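Local coordinates for enoyl-acyl carrier protein reductase (Uncultured bacterium, PDB 6KIA), which probably reduces the enoyl double bond of acyl carrier protein-bound substrates in fatty acid synthesis, using bound NADH as hydride donor, at residues A[311-314]-A[320-323]; A[404-409]-A[422-427]. All blocks are in the same frame, centred on the assembly; numbering follows the deposited sequence.

Contact 1: residues A[311-314]-A[320-323]; sequences KALK and AWAE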
ATOM      1  N   LYS A 311     -16.174 -12.362   9.933  1.00 22.77           N
ATOM      2  CA  LYS A 311     -16.315 -12.957  11.250  1.00 21.40           C
ATOM      3  C   LYS A 311     -15.923 -11.945  12.319  1.00 16.40           C
ATOM      4  O   LYS A 311     -16.557 -11.864  13.375  1.00 21.80           O
ATOM      5  CB  LYS A 311     -15.456 -14.225  11.335  1.00 22.13           C
ATOM      6  CG  LYS A 311     -15.981 -15.341  10.470  1.00 32.22           C
ATOM      7  CD  LYS A 311     -15.191 -16.615  10.678  1.00 41.80           C
ATOM      8  CE  LYS A 311     -15.792 -17.769   9.904  1.00 54.30           C
ATOM      9  NZ  LYS A 311     -17.169 -18.083  10.396  1.00 58.80           N
ATOM     10  N   ALA A 312     -14.963 -11.083  11.984  1.00 17.95           N
ATOM     11  CA  ALA A 312     -14.527 -10.044  12.914  1.00 17.55           C
ATOM     12  C   ALA A 312     -15.645  -9.048  13.123  1.00 19.52           C
ATOM     13  O   ALA A 312     -15.853  -8.562  14.256  1.00 20.39           O
ATOM     14  CB  ALA A 312     -13.252  -9.363  12.386  1.00 16.69           C
ATOM     15  N   LEU A 313     -16.407  -8.777  12.061  1.00 16.25           N
ATOM     16  CA  LEU A 313     -17.478  -7.797  12.204  1.00 17.38           C
ATOM     17  C   LEU A 313     -18.476  -8.317  13.227  1.00 23.53           C
ATOM     18  O   LEU A 313     -19.045  -7.539  13.999  1.00 20.48           O
ATOM     19  CB  LEU A 313     -18.188  -7.510  10.887  1.00 19.50           C
ATOM     20  CG  LEU A 313     -17.386  -6.739   9.847  1.00 18.88           C
ATOM     21  CD1 LEU A 313     -18.217  -6.484   8.605  1.00 21.53           C
ATOM     22  CD2 LEU A 313     -16.808  -5.442  10.414  1.00 20.73           C
ATOM     23  N   LYS A 314     -18.671  -9.635  13.257  1.00 23.55           N
ATOM     24  CA  LYS A 314     -19.626 -10.194  14.206  1.00 20.64           C
ATOM     25  C   LYS A 314     -19.016 -10.241  15.587  1.00 23.50           C
ATOM     26  O   LYS A 314     -19.684  -9.945  16.591  1.00 28.79           O
ATOM     27  CB  LYS A 314     -20.046 -11.614  13.765  1.00 19.44           C
ATOM     28  CG  LYS A 314     -21.008 -11.637  12.602  1.00 30.96           C
ATOM     29  CD  LYS A 314     -21.799 -12.940  12.596  1.00 43.77           C
ATOM     30  CE  LYS A 314     -23.105 -12.806  11.840  1.00 53.47           C
ATOM     31  NZ  LYS A 314     -23.578 -14.150  11.405  1.00 60.29           N
ATOM     32  N   ALA A 320     -26.803  -4.796  14.046  1.00 21.26           N
ATOM     33  CA  ALA A 320     -27.561  -4.741  12.803  1.00 20.10           C
ATOM     34  C   ALA A 320     -26.728  -4.384  11.565  1.00 24.39           C
ATOM     35  O   ALA A 320     -26.932  -4.972  10.491  1.00 21.37           O
ATOM     36  CB  ALA A 320     -28.707  -3.765  12.960  1.00 22.18           C
ATOM     37  N   TRP A 321     -25.804  -3.426  11.677  1.00 20.72           N
ATOM     38  CA  TRP A 321     -25.049  -3.036  10.489  1.00 19.00           C
ATOM     39  C   TRP A 321     -24.144  -4.193   9.999  1.00 19.59           C
ATOM     40  O   TRP A 321     -24.037  -4.453   8.781  1.00 18.41           O
ATOM     41  CB  TRP A 321     -24.222  -1.748  10.752  1.00 17.27           C
ATOM     42  CG  TRP A 321     -23.323  -1.392   9.577  1.00 18.38           C
ATOM     43  CD1 TRP A 321     -23.683  -0.738   8.447  1.00 22.99           C
ATOM     44  CD2 TRP A 321     -21.939  -1.735   9.428  1.00 19.97           C
ATOM     45  NE1 TRP A 321     -22.609  -0.648   7.586  1.00 19.38           N
ATOM     46  CE2 TRP A 321     -21.526  -1.248   8.172  1.00 20.47           C
ATOM     47  CE3 TRP A 321     -21.010  -2.401  10.240  1.00 15.36           C
ATOM     48  CZ2 TRP A 321     -20.216  -1.402   7.704  1.00 18.45           C
ATOM     49  CZ3 TRP A 321     -19.723  -2.578   9.760  1.00 20.03           C
ATOM     50  CH2 TRP A 321     -19.339  -2.077   8.506  1.00 18.41           C
ATOM     51  N   ALA A 322     -23.506  -4.883  10.937  1.00 22.22           N
ATOM     52  CA  ALA A 322     -22.635  -6.013  10.575  1.00 19.23           C
ATOM     53  C   ALA A 322     -23.457  -7.095   9.881  1.00 20.86           C
ATOM     54  O   ALA A 322     -23.030  -7.687   8.881  1.00 20.60           O
ATOM     55  CB  ALA A 322     -21.940  -6.571  11.801  1.00 16.14           C
ATOM     56  N   GLU A 323     -24.656  -7.317  10.398  1.00 20.70           N
ATOM     57  CA  GLU A 323     -25.565  -8.291   9.826  1.00 22.61           C
ATOM     58  C   GLU A 323     -25.922  -7.874   8.396  1.00 28.70           C
ATOM     59  O   GLU A 323     -25.987  -8.706   7.487  1.00 22.84           O
ATOM     60  CB  GLU A 323     -26.812  -8.422  10.718  1.00 23.55           C
ATOM     61  CG  GLU A 323     -27.667  -9.656  10.437  1.00 29.68           C
ATOM     62  CD  GLU A 323     -28.771  -9.824  11.470  1.00 27.92           C
ATOM     63  OE1 GLU A 323     -28.504 -10.356  12.574  1.00 25.65           O
ATOM     64  OE2 GLU A 323     -29.892  -9.379  11.175  1.00 28.13           O
TER
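Leu-313 meets both Ala-322 and Trp-321, one with each end of its side chain. Its CB faces the CB of Ala-322 at 4.0 Å. The two CA atoms are 5.7 Å apart, so the methyl of Ala-322 lies close to the neighbouring backbone as well: its CB is 3.8 Å from Leu-313 O. That carbonyl is also held by a hydrogen bond from Asn-434. Further out, CD2 of Leu-313 reaches the benzo part of the Trp-321 indole, with 4.1 Å to CZ3. The methyl arrives at a slant to the ring. No hydrogen bond crosses between 311-314 and 320-323. Here two consecutive helices of this Rossmann-type reductase, 309-315 and 320-331, joined by a short loop, pack side chain to side chain. The Trp-321 bond from CA to CB does not aim at helix 309-315. With CG anti to the backbone N (chi1 174°), the indole nevertheless swings across to Leu-313. The ring also stacks with His-437 and touches Leu-433, while Leu-401 of helix 394-413 packs on both Leu-313 and Trp-321. On the exposed side, Lys-314 makes a cation-pi contact with Trp-326.

Contact 2: residues A[404-409]-A[422-427]; sequences EGTGPL and LWLSHD
Leu-424 gives the largest share of this contact and points its side chain at helix 394-413, between Thr-406 and Leu-409. It lies at the C-terminal end of the strand region 421-423, which pairs in parallel with 283-287 in the Rossmann-like sheet. Helix 394-413 lies in the connection between these two parallel strands, and helix 426-436 follows. Leu-424 is also fixed through its backbone, which is hydrogen-bonded to Asn-287, and its side chain touches Tyr-286 of the same strand 283-287. One methyl of Leu-424 does the touching. CD1 is 4.2 Å from CB of Leu-409. The first torsion of Leu-424 (chi1 -53°) sets CG anti to the carbonyl carbon, and the extended second torsion carries CD1 on to the helix. Leu-409 directs its CB at segment 422-427 and meets CD1 near the base of its side chain. It also packs on Ile-429 and Gln-432 of helix 426-436. Thr-406 takes a smaller part. Its hydroxyl is turned to its own helix, where OG1 bonds to Val-402 O, so its polar end is satisfied within the helix. Its side chain lies about 9 Å from the bound NADH and also touches Tyr-33. All three residues are buried, and the meeting is purely apolar. On the Thr-406 side, CB lies 4.4 Å from Leu-424 CD1.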
ATOM      1  N   GLU A 404     -12.748   2.371   4.602  1.00 20.40           N
ATOM      2  CA  GLU A 404     -13.622   3.127   5.495  1.00 21.37           C
ATOM      3  C   GLU A 404     -13.162   3.070   6.953  1.00 22.45           C
ATOM      4  O   GLU A 404     -13.219   4.079   7.667  1.00 24.14           O
ATOM      5  CB  GLU A 404     -15.063   2.601   5.377  1.00 21.07           C
ATOM      6  CG  GLU A 404     -16.071   3.284   6.269  1.00 34.85           C
ATOM      7  CD  GLU A 404     -17.499   2.824   5.989  1.00 43.55           C
ATOM      8  OE1 GLU A 404     -17.696   1.949   5.115  1.00 42.07           O
ATOM      9  OE2 GLU A 404     -18.428   3.357   6.626  1.00 49.28           O
ATOM     10  N   GLY A 405     -12.687   1.903   7.399  1.00 20.65           N
ATOM     11  CA  GLY A 405     -12.273   1.732   8.786  1.00 18.74           C
ATOM     12  C   GLY A 405     -10.863   2.232   9.086  1.00 18.34           C
ATOM     13  O   GLY A 405     -10.599   2.801  10.163  1.00 19.39           O
ATOM     14  N   THR A 406      -9.949   2.013   8.150  1.00 16.89           N
ATOM     15  CA  THR A 406      -8.558   2.421   8.374  1.00 17.50           C
ATOM     16  C   THR A 406      -8.436   3.937   8.335  1.00 19.40           C
ATOM     17  O   THR A 406      -7.531   4.488   8.967  1.00 19.84           O
ATOM     18  CB  THR A 406      -7.570   1.788   7.357  1.00 20.23           C
ATOM     19  OG1 THR A 406      -7.889   2.182   6.013  1.00 19.64           O
ATOM     20  CG2 THR A 406      -7.587   0.253   7.489  1.00 17.94           C
ATOM     21  N   GLY A 407      -9.329   4.606   7.601  1.00 18.64           N
ATOM     22  CA  GLY A 407      -9.326   6.068   7.519  1.00 18.32           C
ATOM     23  C   GLY A 407      -9.265   6.775   8.860  1.00 20.30           C
ATOM     24  O   GLY A 407      -8.298   7.452   9.173  1.00 18.23           O
ATOM     25  N   PRO A 408     -10.321   6.630   9.661  1.00 18.61           N
ATOM     26  CA  PRO A 408     -10.369   7.268  10.975  1.00 18.28           C
ATOM     27  C   PRO A 408      -9.334   6.699  11.924  1.00 19.15           C
ATOM     28  O   PRO A 408      -8.811   7.436  12.752  1.00 18.54           O
ATOM     29  CB  PRO A 408     -11.799   7.000  11.455  1.00 21.47           C
ATOM     30  CG  PRO A 408     -12.307   5.927  10.574  1.00 23.02           C
ATOM     31  CD  PRO A 408     -11.618   6.068   9.276  1.00 17.15           C
ATOM     32  N   LEU A 409      -9.031   5.407  11.819  1.00 18.29           N
ATOM     33  CA  LEU A 409      -7.971   4.863  12.651  1.00 17.84           C
ATOM     34  C   LEU A 409      -6.654   5.615  12.439  1.00 20.20           C
ATOM     35  O   LEU A 409      -6.037   6.048  13.409  1.00 18.03           O
ATOM     36  CB  LEU A 409      -7.762   3.368  12.369  1.00 18.32           C
ATOM     37  CG  LEU A 409      -8.843   2.448  12.964  1.00 23.23           C
ATOM     38  CD1 LEU A 409      -8.643   0.999  12.512  1.00 18.21           C
ATOM     39  CD2 LEU A 409      -8.870   2.541  14.488  1.00 17.66           C
ATOM     40  N   LEU A 422       2.804   0.526  13.523  1.00 17.78           N
ATOM     41  CA  LEU A 422       1.599   0.010  14.142  1.00 18.64           C
ATOM     42  C   LEU A 422       0.814  -0.841  13.158  1.00 21.91           C
ATOM     43  O   LEU A 422       0.603  -0.433  12.013  1.00 23.72           O
ATOM     44  CB  LEU A 422       0.709   1.147  14.646  1.00 20.58           C
ATOM     45  CG  LEU A 422       1.315   2.051  15.723  1.00 25.61           C
ATOM     46  CD1 LEU A 422       0.403   3.251  15.983  1.00 21.93           C
ATOM     47  CD2 LEU A 422       1.512   1.211  16.987  1.00 24.06           C
ATOM     48  N   TRP A 423       0.379  -2.006  13.607  1.00 19.56           N
ATOM     49  CA  TRP A 423      -0.489  -2.847  12.785  1.00 15.83           C
ATOM     50  C   TRP A 423      -1.963  -2.514  13.025  1.00 19.40           C
ATOM     51  O   TRP A 423      -2.426  -2.463  14.182  1.00 21.66           O
ATOM     52  CB  TRP A 423      -0.247  -4.334  13.076  1.00 19.24           C
ATOM     53  CG  TRP A 423       0.801  -5.050  12.276  1.00 18.88           C
ATOM     54  CD1 TRP A 423       0.586  -5.988  11.297  1.00 22.62           C
ATOM     55  CD2 TRP A 423       2.227  -4.941  12.415  1.00 18.80           C
ATOM     56  NE1 TRP A 423       1.778  -6.475  10.841  1.00 18.36           N
ATOM     57  CE2 TRP A 423       2.808  -5.834  11.483  1.00 17.82           C
ATOM     58  CE3 TRP A 423       3.067  -4.168  13.218  1.00 18.21           C
ATOM     59  CZ2 TRP A 423       4.191  -5.981  11.345  1.00 18.28           C
ATOM     60  CZ3 TRP A 423       4.456  -4.328  13.083  1.00 20.52           C
ATOM     61  CH2 TRP A 423       4.997  -5.218  12.156  1.00 20.00           C
ATOM     62  N   LEU A 424      -2.701  -2.334  11.928  1.00 18.68           N
ATOM     63  CA  LEU A 424      -4.154  -2.238  11.960  1.00 15.73           C
ATOM     64  C   LEU A 424      -4.692  -3.562  11.433  1.00 19.43           C
ATOM     65  O   LEU A 424      -4.744  -3.767  10.221  1.00 18.23           O
ATOM     66  CB  LEU A 424      -4.643  -1.069  11.092  1.00 17.20           C
ATOM     67  CG  LEU A 424      -3.993   0.287  11.409  1.00 17.84           C
ATOM     68  CD1 LEU A 424      -4.584   1.363  10.515  1.00 18.39           C
ATOM     69  CD2 LEU A 424      -4.238   0.631  12.884  1.00 20.75           C
ATOM     70  N   SER A 425      -5.028  -4.495  12.324  1.00 16.99           N
ATOM     71  CA  SER A 425      -5.531  -5.800  11.870  1.00 17.95           C
ATOM     72  C   SER A 425      -7.062  -5.842  11.892  1.00 18.48           C
ATOM     73  O   SER A 425      -7.697  -4.825  12.177  1.00 18.37           O
ATOM     74  CB  SER A 425      -4.915  -6.922  12.716  1.00 19.39           C
ATOM     75  OG  SER A 425      -3.520  -7.002  12.418  1.00 17.73           O
ATOM     76  N   HIS A 426      -7.665  -7.002  11.589  1.00 16.87           N
ATOM     77  CA  HIS A 426      -9.106  -7.067  11.462  1.00 15.42           C
ATOM     78  C   HIS A 426      -9.842  -6.718  12.741  1.00 16.84           C
ATOM     79  O   HIS A 426     -10.978  -6.270  12.677  1.00 19.61           O
ATOM     80  CB  HIS A 426      -9.565  -8.465  11.017  1.00 15.40           C
ATOM     81  CG  HIS A 426      -9.266  -8.756   9.587  1.00 19.46           C
ATOM     82  ND1 HIS A 426      -9.731  -9.890   8.939  1.00 16.56           N
ATOM     83  CD2 HIS A 426      -8.554  -8.068   8.662  1.00 18.61           C
ATOM     84  CE1 HIS A 426      -9.303  -9.887   7.692  1.00 17.07           C
ATOM     85  NE2 HIS A 426      -8.588  -8.787   7.490  1.00 16.57           N
ATOM     86  N   ASP A 427      -9.205  -6.966  13.883  1.00 15.52           N
ATOM     87  CA  ASP A 427      -9.867  -6.715  15.156  1.00 19.85           C
ATOM     88  C   ASP A 427     -10.184  -5.227  15.346  1.00 16.84           C
ATOM     89  O   ASP A 427     -11.357  -4.840  15.512  1.00 18.51           O
ATOM     90  CB  ASP A 427      -9.039  -7.263  16.341  1.00 24.71           C
ATOM     91  CG  ASP A 427      -7.657  -6.636  16.477  1.00 24.27           C
ATOM     92  OD1 ASP A 427      -6.992  -6.298  15.466  1.00 21.84           O
ATOM     93  OD2 ASP A 427      -7.233  -6.458  17.639  1.00 23.91           O
TER

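In the fold
Contacts 1 and 2 follow one another along the chain, and their centres lie 16 Å apart on the same side of the protein's centre. Contact 1 is the more peripheral: its centre lies about 25 Å from the chain's centre, that of contact 2 about 13 Å. Two helices connect them. Helix 394-413 carries segment 404-409 and also sends Leu-401 to contact 1. Helix 426-436 starts in segment 422-427 and runs past contact 1. The contacts touch where Ala-312 CB lies 3.9 Å from His-426 O. The C-terminal helices thus join the outer helical pair to the part of the Rossmann-type sheet that carries strand 421-423.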